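PDB 6WCI: cysteine desulfurase from Stenotrophomonas maltophilia, which probably uses pyridoxal 5'-phosphate to remove sulfur from L-cysteine, releasing L-alanine and passing the sulfur to a carrier. Local coordinates for residues 128-133 against 184-189; 135-140 against 179-184; 400-405 against 409-414. One frame throughout, in Å; residues are numbered along the deposited sequence. Where two conformers were deposited one is given.

Contact 1: 128-133 against 184-189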
loop_
_atom_site.group_PDB
_atom_site.type_symbol
_atom_site.label_atom_id
_atom_site.label_comp_id
_atom_site.label_asym_id
_atom_site.label_seq_id
_atom_site.Cartn_x
_atom_site.Cartn_y
_atom_site.Cartn_z
ATOM N N PRO B 128 1.438 -0.798 -23.058
ATOM C CA PRO B 128 0.584 -1.023 -24.233
ATOM C C PRO B 128 0.915 -0.151 -25.434
ATOM O O PRO B 128 0.353 -0.397 -26.511
ATOM C CB PRO B 128 -0.834 -0.706 -23.706
ATOM C CG PRO B 128 -0.713 -0.711 -22.186
ATOM C CD PRO B 128 0.668 -0.191 -21.956
ATOM N N ARG B 129 1.809 0.834 -25.310
ATOM C CA ARG B 129 2.034 1.795 -26.390
ATOM C C ARG B 129 3.400 1.702 -27.052
ATOM O O ARG B 129 3.497 1.870 -28.276
ATOM C CB ARG B 129 1.823 3.225 -25.874
ATOM C CG ARG B 129 0.362 3.537 -25.565
ATOM C CD ARG B 129 0.201 4.855 -24.815
ATOM N NE ARG B 129 -1.175 5.066 -24.370
ATOM C CZ ARG B 129 -2.035 5.876 -24.980
ATOM N NH1 ARG B 129 -1.658 6.562 -26.055
ATOM N NH2 ARG B 129 -3.268 6.010 -24.512
ATOM N N LEU B 130 4.473 1.461 -26.304
ATOM C CA LEU B 130 5.799 1.578 -26.901
ATOM C C LEU B 130 6.144 0.337 -27.711
ATOM O O LEU B 130 5.692 -0.772 -27.420
ATOM C CB LEU B 130 6.864 1.800 -25.830
ATOM C CG LEU B 130 6.673 3.027 -24.939
ATOM C CD1 LEU B 130 7.908 3.222 -24.088
ATOM C CD2 LEU B 130 6.382 4.263 -25.786
ATOM N N LYS B 131 6.964 0.529 -28.735
ATOM C CA LYS B 131 7.400 -0.580 -29.562
ATOM C C LYS B 131 8.893 -0.448 -29.805
ATOM O O LYS B 131 9.513 0.570 -29.486
ATOM C CB LYS B 131 6.622 -0.640 -30.886
ATOM N N ALA B 132 9.467 -1.500 -30.376
ATOM C CA ALA B 132 10.878 -1.483 -30.716
ATOM C C ALA B 132 11.182 -0.298 -31.629
ATOM O O ALA B 132 10.432 0.001 -32.565
ATOM C CB ALA B 132 11.267 -2.799 -31.386
ATOM N N GLY B 133 12.283 0.396 -31.337
ATOM C CA GLY B 133 12.645 1.622 -32.009
ATOM C C GLY B 133 12.326 2.875 -31.211
ATOM O O GLY B 133 13.016 3.887 -31.364
ATOM N N GLU B 184 12.217 10.015 -32.223
ATOM C CA GLU B 184 11.993 8.650 -31.757
ATOM C C GLU B 184 11.766 8.563 -30.255
ATOM O O GLU B 184 11.354 7.504 -29.756
ATOM C CB GLU B 184 13.164 7.753 -32.163
ATOM C CG GLU B 184 14.512 8.228 -31.686
ATOM C CD GLU B 184 15.213 9.121 -32.692
ATOM O OE1 GLU B 184 14.582 9.534 -33.692
ATOM O OE2 GLU B 184 16.405 9.406 -32.470
ATOM N N VAL B 185 12.003 9.649 -29.525
ATOM C CA VAL B 185 11.768 9.676 -28.090
ATOM C C VAL B 185 10.277 9.862 -27.845
ATOM O O VAL B 185 9.673 10.824 -28.332
ATOM C CB VAL B 185 12.570 10.799 -27.416
ATOM C CG1 VAL B 185 12.362 10.733 -25.935
ATOM C CG2 VAL B 185 14.051 10.701 -27.772
ATOM N N LYS B 186 9.684 8.955 -27.069
ATOM C CA LYS B 186 8.269 9.042 -26.756
ATOM C C LYS B 186 7.978 9.378 -25.300
ATOM O O LYS B 186 6.834 9.745 -24.992
ATOM C CB LYS B 186 7.565 7.728 -27.131
ATOM C CG LYS B 186 7.807 7.272 -28.568
ATOM C CD LYS B 186 7.322 8.317 -29.561
ATOM C CE LYS B 186 7.563 7.870 -30.988
ATOM N NZ LYS B 186 7.370 8.986 -31.970
ATOM N N LEU B 187 8.964 9.271 -24.403
ATOM C CA LEU B 187 8.736 9.497 -22.981
ATOM C C LEU B 187 10.016 9.994 -22.314
ATOM O O LEU B 187 11.121 9.558 -22.660
ATOM C CB LEU B 187 8.239 8.216 -22.274
ATOM C CG LEU B 187 7.720 8.356 -20.835
ATOM C CD1 LEU B 187 6.519 7.414 -20.558
ATOM C CD2 LEU B 187 8.800 8.144 -19.767
ATOM N N LEU B 188 9.853 10.901 -21.351
ATOM C CA LEU B 188 10.963 11.492 -20.600
ATOM C C LEU B 188 10.696 11.331 -19.113
ATOM O O LEU B 188 9.666 11.796 -18.614
ATOM C CB LEU B 188 11.143 12.974 -20.936
ATOM C CG LEU B 188 12.067 13.789 -20.025
ATOM C CD1 LEU B 188 13.509 13.317 -20.122
ATOM C CD2 LEU B 188 11.957 15.258 -20.361
ATOM N N ALA B 189 11.615 10.663 -18.414
ATOM C CA ALA B 189 11.542 10.490 -16.965
ATOM C C ALA B 189 12.502 11.483 -16.326
ATOM O O ALA B 189 13.723 11.311 -16.399
ATOM C CB ALA B 189 11.872 9.055 -16.550
#
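Leu130 meets Lys186 through one methyl group: CD2 of Leu130 lies 3.9 Å from CB of Lys186, and the two side chains run past each other in opposite directions. The leucine achieves this with CG set beside its backbone N (chi1 -58°), which brings the isobutyl end to the root of the lysine. The touch falls on the first carbon of Lys186. Its chain bends at chi2 and carries NZ away to the carbonyl O of Pro183, so the apolar and charged ends of the residue serve different neighbours. A second, looser touch is made by the backbone O of Gly133, which stands 4.0 Å from CB of Glu184. Gly133 has a positive phi of 101°, a region of backbone space readily open to a residue without a side chain. No hydrogen bond joins the two segments, and just 134 Å² is buried in all, the measure of a light surface contact.

Further bonds and packing come from the second shell. Asp134 accepts the backbone N-H of Lys131 through OD2, while Ile136 and Val153 also pack on Leu130. Lys186 is tied by backbone bonds to Val135 on one neighbouring strand and to Ile216, at the start of the other. The loop 128-133 thus leads from helix 114-126 into strand 135-139 and, on the way, brushes the beginning of the adjacent strand 185-191, packing at the N-terminal ends of two inner parallel strands of the alpha/beta sheet in the large domain of fold-type I pyridoxal-phosphate enzymes.

Contact 2: 135-140 against 179-184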
loop_
_atom_site.group_PDB
_atom_site.type_symbol
_atom_site.label_atom_id
_atom_site.label_comp_id
_atom_site.label_asym_id
_atom_site.label_seq_id
_atom_site.Cartn_x
_atom_site.Cartn_y
_atom_site.Cartn_z
ATOM N N VAL B 135 12.208 5.383 -28.002
ATOM C CA VAL B 135 13.230 5.727 -27.027
ATOM C C VAL B 135 12.556 6.289 -25.794
ATOM O O VAL B 135 11.657 7.131 -25.906
ATOM C CB VAL B 135 14.239 6.726 -27.614
ATOM C CG1 VAL B 135 15.200 7.231 -26.525
ATOM C CG2 VAL B 135 14.981 6.059 -28.748
ATOM N N ILE B 136 12.964 5.792 -24.626
ATOM C CA ILE B 136 12.614 6.368 -23.336
ATOM C C ILE B 136 13.830 7.149 -22.854
ATOM O O ILE B 136 14.934 6.599 -22.749
ATOM C CB ILE B 136 12.224 5.287 -22.317
ATOM C CG1 ILE B 136 11.064 4.427 -22.840
ATOM C CG2 ILE B 136 11.885 5.916 -20.956
ATOM C CD1 ILE B 136 10.780 3.215 -21.976
ATOM N N LEU B 137 13.640 8.427 -22.575
ATOM C CA LEU B 137 14.739 9.297 -22.170
ATOM C C LEU B 137 14.644 9.490 -20.661
ATOM O O LEU B 137 13.592 9.894 -20.153
ATOM C CB LEU B 137 14.678 10.629 -22.917
ATOM C CG LEU B 137 15.856 11.589 -22.728
ATOM C CD1 LEU B 137 17.137 10.954 -23.232
ATOM C CD2 LEU B 137 15.601 12.911 -23.435
ATOM N N ILE B 138 15.722 9.156 -19.949
ATOM C CA ILE B 138 15.773 9.172 -18.486
ATOM C C ILE B 138 16.992 9.977 -18.072
ATOM O O ILE B 138 18.080 9.754 -18.610
ATOM C CB ILE B 138 15.877 7.748 -17.904
ATOM C CG1 ILE B 138 14.825 6.817 -18.536
ATOM C CG2 ILE B 138 15.815 7.779 -16.371
ATOM C CD1 ILE B 138 14.947 5.377 -18.079
ATOM N N THR B 139 16.834 10.883 -17.104
ATOM C CA THR B 139 17.980 11.711 -16.724
ATOM C C THR B 139 18.956 10.931 -15.851
ATOM O O THR B 139 18.582 9.999 -15.132
ATOM C CB THR B 139 17.564 12.981 -15.976
ATOM O OG1 THR B 139 17.606 12.742 -14.563
ATOM C CG2 THR B 139 16.181 13.430 -16.375
ATOM N N ARG B 140 20.224 11.344 -15.920
ATOM C CA ARG B 140 21.301 10.754 -15.134
ATOM C C ARG B 140 21.041 10.791 -13.628
ATOM O O ARG B 140 21.595 9.964 -12.895
ATOM C CB ARG B 140 22.605 11.495 -15.469
ATOM C CG ARG B 140 23.812 11.131 -14.636
ATOM C CD ARG B 140 24.194 9.678 -14.820
ATOM N NE ARG B 140 24.542 9.373 -16.204
ATOM C CZ ARG B 140 25.052 8.213 -16.594
ATOM N NH1 ARG B 140 25.278 7.258 -15.697
ATOM N NH2 ARG B 140 25.328 8.004 -17.872
ATOM N N ALA B 179 19.069 18.349 -27.560
ATOM C CA ALA B 179 19.685 17.535 -28.600
ATOM C C ALA B 179 19.252 16.079 -28.491
ATOM O O ALA B 179 19.198 15.372 -29.505
ATOM C CB ALA B 179 21.208 17.650 -28.529
ATOM N N ALA B 180 18.926 15.623 -27.276
ATOM C CA ALA B 180 18.530 14.240 -27.046
ATOM C C ALA B 180 17.063 13.979 -27.353
ATOM O O ALA B 180 16.679 12.814 -27.505
ATOM C CB ALA B 180 18.809 13.842 -25.594
ATOM N N MET B 181 16.240 15.024 -27.442
ATOM C CA MET B 181 14.798 14.872 -27.646
ATOM C C MET B 181 14.475 14.836 -29.144
ATOM O O MET B 181 13.902 15.762 -29.722
ATOM C CB MET B 181 14.042 15.990 -26.936
ATOM C CG MET B 181 14.055 15.900 -25.435
ATOM S SD MET B 181 12.953 17.121 -24.686
ATOM C CE MET B 181 13.675 18.625 -25.305
ATOM N N THR B 182 14.851 13.725 -29.768
ATOM C CA THR B 182 14.620 13.490 -31.189
ATOM C C THR B 182 13.254 12.858 -31.400
ATOM O O THR B 182 12.605 12.432 -30.448
ATOM C CB THR B 182 15.730 12.600 -31.742
ATOM O OG1 THR B 182 15.824 11.417 -30.937
ATOM C CG2 THR B 182 17.065 13.348 -31.734
ATOM N N PRO B 183 12.772 12.781 -32.648
ATOM C CA PRO B 183 11.413 12.256 -32.869
ATOM C C PRO B 183 11.181 10.842 -32.363
ATOM O O PRO B 183 10.022 10.489 -32.101
ATOM C CB PRO B 183 11.251 12.333 -34.393
ATOM C CG PRO B 183 12.110 13.480 -34.775
ATOM C CD PRO B 183 13.306 13.415 -33.870
ATOM N N GLU B 184 12.217 10.015 -32.223
ATOM C CA GLU B 184 11.993 8.650 -31.757
ATOM C C GLU B 184 11.766 8.563 -30.255
ATOM O O GLU B 184 11.354 7.504 -29.756
ATOM C CB GLU B 184 13.164 7.753 -32.163
ATOM C CG GLU B 184 14.512 8.228 -31.686
ATOM C CD GLU B 184 15.213 9.121 -32.692
ATOM O OE1 GLU B 184 14.582 9.534 -33.692
ATOM O OE2 GLU B 184 16.405 9.406 -32.470
#
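Leu137 points from its strand at the end of helix 174-180, where its CD2 methyl lies 4.0 Å from CB of Ala180 and 3.9 Å from CG of Met181. CD1 also touches the alanine methyl, at 4.1 Å, so Ala180 sits against both branches of the leucine. Placing CG anti to the backbone N (chi1 -173°) directs this fork at the helix end. Met181 crosses Leu137 at about a right angle and offers only CG, since the rest of its chain leads off toward Ile215. This is the buried, apolar half of the contact, with Leu137 and Met181 enclosed.

Met181 is also where the chain leaves the helix, as the centre of an inverse gamma turn closed by a weak bond from Thr182 N to Ala180 O, and the chain then runs into strand 185-191. Strand 160-164, helix 174-180 and strand 185-191 form a beta-alpha-beta crossover that passes over strand 135-139, the strand lying between its two parallel partners; helix 148-157 packs on the other side of that strand, against Ile136 and Ile138.

Toward the solvent side the chemistry becomes polar. Val135 N donates to Glu184 O at 2.9 Å in a bent bond (N-H...O 145°). Beside it Val135 CG2 rests 3.7 Å from CG of Glu184, the two side chains parallel and pointing the same way. The glutamate bends at chi2, and its OE2 receives Thr182 OG1 at 2.6 Å from above the carboxylate plane. Arg162 NH1 bonds to that same hydroxyl oxygen, while its NH2 forms only a long, weak ion pair with Glu184 OE2.

Contact 3: 400-405 against 409-414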
loop_
_atom_site.group_PDB
_atom_site.type_symbol
_atom_site.label_atom_id
_atom_site.label_comp_id
_atom_site.label_asym_id
_atom_site.label_seq_id
_atom_site.Cartn_x
_atom_site.Cartn_y
_atom_site.Cartn_z
ATOM N N ALA B 400 23.358 14.709 4.328
ATOM C CA ALA B 400 22.550 15.378 5.333
ATOM C C ALA B 400 21.404 16.067 4.614
ATOM O O ALA B 400 21.623 16.757 3.615
ATOM C CB ALA B 400 23.375 16.389 6.129
ATOM N N SER B 401 20.182 15.843 5.087
ATOM C CA SER B 401 19.004 16.408 4.446
ATOM C C SER B 401 18.130 17.041 5.513
ATOM O O SER B 401 17.637 16.352 6.412
ATOM C CB SER B 401 18.243 15.349 3.641
ATOM O OG SER B 401 18.270 14.079 4.274
ATOM N N LEU B 402 17.937 18.344 5.399
ATOM C CA LEU B 402 17.319 19.153 6.434
ATOM C C LEU B 402 15.836 19.344 6.148
ATOM O O LEU B 402 15.399 19.324 4.993
ATOM C CB LEU B 402 18.015 20.511 6.512
ATOM C CG LEU B 402 19.539 20.449 6.686
ATOM C CD1 LEU B 402 20.182 21.843 6.621
ATOM C CD2 LEU B 402 19.890 19.756 7.990
ATOM N N ALA B 403 15.063 19.515 7.215
ATOM C CA ALA B 403 13.648 19.850 7.130
ATOM C C ALA B 403 13.393 21.116 7.934
ATOM O O ALA B 403 14.234 21.557 8.719
ATOM C CB ALA B 403 12.769 18.705 7.634
ATOM N N PHE B 404 12.213 21.701 7.721
ATOM C CA PHE B 404 11.902 22.984 8.340
ATOM C C PHE B 404 11.931 22.906 9.867
ATOM O O PHE B 404 12.218 23.912 10.527
ATOM C CB PHE B 404 10.542 23.484 7.853
ATOM C CG PHE B 404 9.409 22.522 8.126
ATOM C CD1 PHE B 404 8.751 22.527 9.354
ATOM C CD2 PHE B 404 9.003 21.617 7.157
ATOM C CE1 PHE B 404 7.712 21.640 9.603
ATOM C CE2 PHE B 404 7.970 20.730 7.398
ATOM C CZ PHE B 404 7.324 20.740 8.623
ATOM N N TYR B 405 11.648 21.731 10.443
ATOM C CA TYR B 405 11.675 21.559 11.893
ATOM C C TYR B 405 13.080 21.353 12.450
ATOM O O TYR B 405 13.239 21.254 13.669
ATOM C CB TYR B 405 10.771 20.389 12.323
ATOM C CG TYR B 405 10.932 19.125 11.518
ATOM C CD1 TYR B 405 12.036 18.307 11.679
ATOM C CD2 TYR B 405 9.952 18.730 10.610
ATOM C CE1 TYR B 405 12.184 17.147 10.931
ATOM C CE2 TYR B 405 10.085 17.577 9.859
ATOM C CZ TYR B 405 11.197 16.778 10.027
ATOM O OH TYR B 405 11.336 15.623 9.270
ATOM N N ALA B 409 20.702 25.781 15.595
ATOM C CA ALA B 409 21.473 25.195 16.684
ATOM C C ALA B 409 21.900 23.771 16.355
ATOM O O ALA B 409 23.059 23.394 16.571
ATOM C CB ALA B 409 20.653 25.233 17.973
ATOM N N GLU B 410 20.972 22.958 15.831
ATOM C CA GLU B 410 21.337 21.610 15.406
ATOM C C GLU B 410 22.436 21.639 14.355
ATOM O O GLU B 410 23.349 20.806 14.383
ATOM C CB GLU B 410 20.117 20.872 14.855
ATOM C CG GLU B 410 19.175 20.319 15.919
ATOM C CD GLU B 410 17.944 19.727 15.285
ATOM O OE1 GLU B 410 17.676 20.094 14.119
ATOM O OE2 GLU B 410 17.260 18.896 15.928
ATOM N N ILE B 411 22.345 22.569 13.400
ATOM C CA ILE B 411 23.401 22.716 12.395
ATOM C C ILE B 411 24.754 22.890 13.072
ATOM O O ILE B 411 25.739 22.237 12.709
ATOM C CB ILE B 411 23.093 23.894 11.450
ATOM C CG1 ILE B 411 21.906 23.566 10.543
ATOM C CG2 ILE B 411 24.326 24.242 10.593
ATOM C CD1 ILE B 411 21.351 24.760 9.798
ATOM N N GLU B 412 24.815 23.754 14.089
ATOM C CA GLU B 412 26.088 23.989 14.769
ATOM C C GLU B 412 26.530 22.754 15.546
ATOM O O GLU B 412 27.705 22.375 15.492
ATOM C CB GLU B 412 25.986 25.207 15.689
ATOM C CG GLU B 412 25.779 26.537 14.960
ATOM C CD GLU B 412 26.970 26.945 14.092
ATOM O OE1 GLU B 412 26.776 27.735 13.145
ATOM O OE2 GLU B 412 28.099 26.479 14.351
ATOM N N ARG B 413 25.597 22.099 16.251
ATOM C CA ARG B 413 25.904 20.837 16.924
ATOM C C ARG B 413 26.423 19.797 15.937
ATOM O O ARG B 413 27.300 18.994 16.272
ATOM C CB ARG B 413 24.659 20.297 17.632
ATOM C CG ARG B 413 24.116 21.167 18.751
ATOM C CD ARG B 413 23.021 20.428 19.516
ATOM N NE ARG B 413 23.460 19.088 19.901
ATOM C CZ ARG B 413 24.214 18.831 20.963
ATOM N NH1 ARG B 413 24.600 19.822 21.751
ATOM N NH2 ARG B 413 24.579 17.586 21.240
ATOM N N PHE B 414 25.865 19.781 14.724
ATOM C CA PHE B 414 26.308 18.841 13.700
ATOM C C PHE B 414 27.776 19.069 13.343
ATOM O O PHE B 414 28.574 18.126 13.297
ATOM C CB PHE B 414 25.416 18.985 12.462
ATOM C CG PHE B 414 25.871 18.178 11.275
ATOM C CD1 PHE B 414 26.849 18.663 10.413
ATOM C CD2 PHE B 414 25.300 16.944 11.005
ATOM C CE1 PHE B 414 27.257 17.920 9.323
ATOM C CE2 PHE B 414 25.700 16.197 9.916
ATOM C CZ PHE B 414 26.677 16.682 9.072
#
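With CG anti to its backbone N (chi1 173°), Phe414 extends its ring from the helix toward Ala400, and Leu402, its CG set beside the backbone N (chi1 -54°) and its chain extended beyond, holds CD1 out toward Ile411. The unit is a strand-loop-helix element of the smaller domain of a fold-type I pyridoxal-phosphate enzyme, whose sheet is built from strands of both chain ends: strand 397-401 ends, a short loop reverses the chain, and helix 408-422 packs back on the sheet.

Two apolar touches carry the packing. CZ of Phe414 lies 4.4 Å from CB of Ala400, the methyl meeting the ring obliquely. Further along, CD1 of Leu402 lies 4.5 Å from CD1 of Ile411, the isoleucine methyl being approached from its flank. Both distances are long for carbon-carbon contact, the buried area is 129 Å², and no hydrogen bond spans the pair, so the segments lean on each other lightly. Ile411 and Phe414 are three residues apart, close to one helical turn, which puts them on a common flank of the helix, and the helix is regular here, Phe414 N bonding to Glu410 O at 2.7 Å.

Much of the remaining surface is supplied by other elements. Phe332 of helix 318-336 packs on both Ala400 and Leu402, and Val376 and Val378 of the neighbouring strand receive Phe414. In the first turn of the helix, the carboxylate of Glu410 is divided between Asn406 ND2, at OE1, and a salt bridge from Arg30 NH1, at OE2. In the loop itself, CB of Ala403 sits 3.4 Å above the plane of the Tyr405 ring, displaced toward its rim.

In the fold
Contacts 1 and 2 belong to one sheet, since strands 135-139 and 185-191 are neighbours in it. They share Glu184, their centres are 9 Å apart, and contact 2 is nested in the loop that contact 1 closes. Leu137 N and O probably bond to Leu187 O and Ala189 N across them. Contact 3 lies in the other sheet domain, its centre 42 Å from that of contact 1 and 38 Å from that of contact 2. Chemistry follows place: contact 1 is a surface touch without hydrogen bonds, contact 2 joins a buried apolar core to a more polar, partly exposed end, and contact 3 is buried and wholly apolar across its segments.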